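Local coordinates for protein malate dehydrogenase (Porphyromonas gingivalis, PDB 3FI9) that probably catalyses the NAD-dependent interconversion of malate and oxaloacetate, as expected of a type 2 malate dehydrogenase of the LDH/MDH superfamily, at residues T148-L153 / S241-E246. Residues are numbered along the deposited sequence; the frame is centred on the assembly and turned at random.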
loop_
_atom_site.group_PDB
_atom_site.type_symbol
_atom_site.label_atom_id
_atom_site.label_comp_id
_atom_site.label_asym_id
_atom_site.label_seq_id
_atom_site.Cartn_x
_atom_site.Cartn_y
_atom_site.Cartn_z
ATOM N N THR A 148 -5.868 -20.792 6.739
ATOM C CA THR A 148 -6.713 -19.803 7.434
ATOM C C THR A 148 -7.443 -18.929 6.417
ATOM O O THR A 148 -7.108 -18.921 5.226
ATOM C CB THR A 148 -5.894 -18.854 8.329
ATOM O OG1 THR A 148 -4.744 -18.381 7.603
ATOM C CG2 THR A 148 -5.411 -19.595 9.583
ATOM N N THR A 149 -8.464 -18.206 6.882
ATOM C CA THR A 149 -9.102 -17.202 6.067
ATOM C C THR A 149 -9.050 -15.849 6.779
ATOM O O THR A 149 -8.985 -15.793 7.989
ATOM C CB THR A 149 -10.608 -17.546 5.787
ATOM O OG1 THR A 149 -11.326 -17.620 7.028
ATOM C CG2 THR A 149 -10.729 -18.954 5.121
ATOM N N LEU A 150 -9.053 -14.767 6.004
ATOM C CA LEU A 150 -9.241 -13.423 6.526
ATOM C C LEU A 150 -10.637 -13.326 7.175
ATOM O O LEU A 150 -11.657 -13.543 6.503
ATOM C CB LEU A 150 -9.198 -12.425 5.365
ATOM C CG LEU A 150 -9.613 -11.004 5.729
ATOM C CD1 LEU A 150 -8.563 -10.466 6.732
ATOM C CD2 LEU A 150 -9.776 -10.090 4.471
ATOM N N ALA A 151 -10.666 -12.997 8.463
ATOM C CA ALA A 151 -11.879 -12.882 9.223
ATOM C C ALA A 151 -11.806 -11.754 10.250
ATOM O O ALA A 151 -12.725 -11.625 11.062
ATOM C CB ALA A 151 -12.192 -14.214 9.931
ATOM N N GLY A 152 -10.730 -10.954 10.226
ATOM C CA GLY A 152 -10.461 -9.975 11.323
ATOM C C GLY A 152 -11.132 -8.604 11.107
ATOM O O GLY A 152 -11.199 -7.761 12.023
ATOM N N LEU A 153 -11.574 -8.342 9.880
ATOM C CA LEU A 153 -12.141 -7.008 9.559
ATOM C C LEU A 153 -13.386 -6.691 10.366
ATOM O O LEU A 153 -13.637 -5.523 10.634
ATOM C CB LEU A 153 -12.418 -6.802 8.052
ATOM C CG LEU A 153 -11.203 -6.783 7.094
ATOM C CD1 LEU A 153 -11.599 -6.274 5.679
ATOM C CD2 LEU A 153 -10.022 -5.932 7.614
ATOM N N SER A 241 -6.178 -6.308 2.266
ATOM C CA SER A 241 -4.817 -6.597 1.828
ATOM C C SER A 241 -3.871 -6.570 3.005
ATOM O O SER A 241 -3.173 -7.555 3.313
ATOM C CB SER A 241 -4.358 -5.557 0.805
ATOM O OG SER A 241 -2.936 -5.630 0.712
ATOM N N TYR A 242 -3.827 -5.428 3.688
ATOM C CA TYR A 242 -2.881 -5.275 4.777
ATOM C C TYR A 242 -3.079 -6.374 5.855
ATOM O O TYR A 242 -2.126 -6.997 6.310
ATOM C CB TYR A 242 -3.021 -3.885 5.419
ATOM C CG TYR A 242 -2.112 -3.729 6.585
ATOM C CD1 TYR A 242 -0.746 -3.493 6.406
ATOM C CD2 TYR A 242 -2.615 -3.769 7.870
ATOM C CE1 TYR A 242 0.111 -3.341 7.526
ATOM C CE2 TYR A 242 -1.780 -3.646 8.948
ATOM C CZ TYR A 242 -0.434 -3.449 8.772
ATOM O OH TYR A 242 0.332 -3.285 9.908
ATOM N N VAL A 243 -4.328 -6.640 6.221
ATOM C CA VAL A 243 -4.585 -7.575 7.343
ATOM C C VAL A 243 -4.168 -9.025 6.965
ATOM O O VAL A 243 -3.455 -9.726 7.726
ATOM C CB VAL A 243 -6.044 -7.446 7.862
ATOM C CG1 VAL A 243 -6.353 -8.549 8.904
ATOM C CG2 VAL A 243 -6.252 -6.001 8.464
ATOM N N SER A 244 -4.536 -9.417 5.742
ATOM C CA SER A 244 -4.120 -10.709 5.185
ATOM C C SER A 244 -2.591 -10.855 5.177
ATOM O O SER A 244 -2.043 -11.922 5.475
ATOM C CB SER A 244 -4.664 -10.840 3.756
ATOM O OG SER A 244 -6.118 -10.878 3.768
ATOM N N ILE A 245 -1.914 -9.807 4.771
ATOM C CA ILE A 245 -0.448 -9.936 4.740
ATOM C C ILE A 245 0.151 -9.967 6.152
ATOM O O ILE A 245 1.183 -10.640 6.379
ATOM C CB ILE A 245 0.247 -8.912 3.836
ATOM C CG1 ILE A 245 -0.423 -8.941 2.430
ATOM C CG2 ILE A 245 1.793 -9.223 3.772
ATOM C CD1 ILE A 245 -0.447 -10.328 1.672
ATOM N N GLU A 246 -0.468 -9.266 7.105
ATOM C CA GLU A 246 -0.020 -9.438 8.492
ATOM C C GLU A 246 -0.208 -10.874 8.878
ATOM O O GLU A 246 0.625 -11.413 9.630
ATOM C CB GLU A 246 -0.846 -8.634 9.508
ATOM C CG GLU A 246 -0.662 -7.172 9.534
ATOM C CD GLU A 246 -1.530 -6.519 10.632
ATOM O OE1 GLU A 246 -0.954 -5.957 11.558
ATOM O OE2 GLU A 246 -2.769 -6.569 10.577
#
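Leu150 meets Val243 and Ser244, and Leu153 meets Val243, without a ring or other flat group between them; the ring of Tyr242 lies off this interface and meets Phe59 of the second subunit, their planes inclined at about 45°. What joins the segments is branched aliphatic packing. Val243 points at the 148-153 segment and divides its two methyls between the leucines. Val243 CG1, anti to the backbone N (chi1 173°), reaches CD1 of Leu150 at 3.6 Å, the two side chains crossing at about a right angle. Val243 CG2 takes CD2 of Leu153 at 3.9 Å, in a more slanting approach.

Leu150 also lies against Ser244, the residue whose CA is nearest to its own, at 5.9 Å. Ser244 OG lies alongside the whole leucine side chain, 3.8 Å from both CB and CD2 of Leu150. This is a van der Waals contact: the polar demand of OG is met inside its own helix by a hydrogen bond to the carbonyl O of Pro240, one turn back, leaving the oxygen to pack against carbon. Ser244 also touches Ile125, a predicted NAD-binding residue, and Leu153 lies close to Arg157, a predicted substrate-binding one, consistent with a place beside the active site.

Strand 147-150 runs parallel to 121-124 and antiparallel to 261-267 in the central sheet, and the chain then turns through Ala151 and Gly152 into helix 153-166. Helix 238-251 packs against the end of this strand and the start of helix 153-166, with helix 19-30 of the Rossmann fold against Ser244 and Cys57 of the second subunit against Val243.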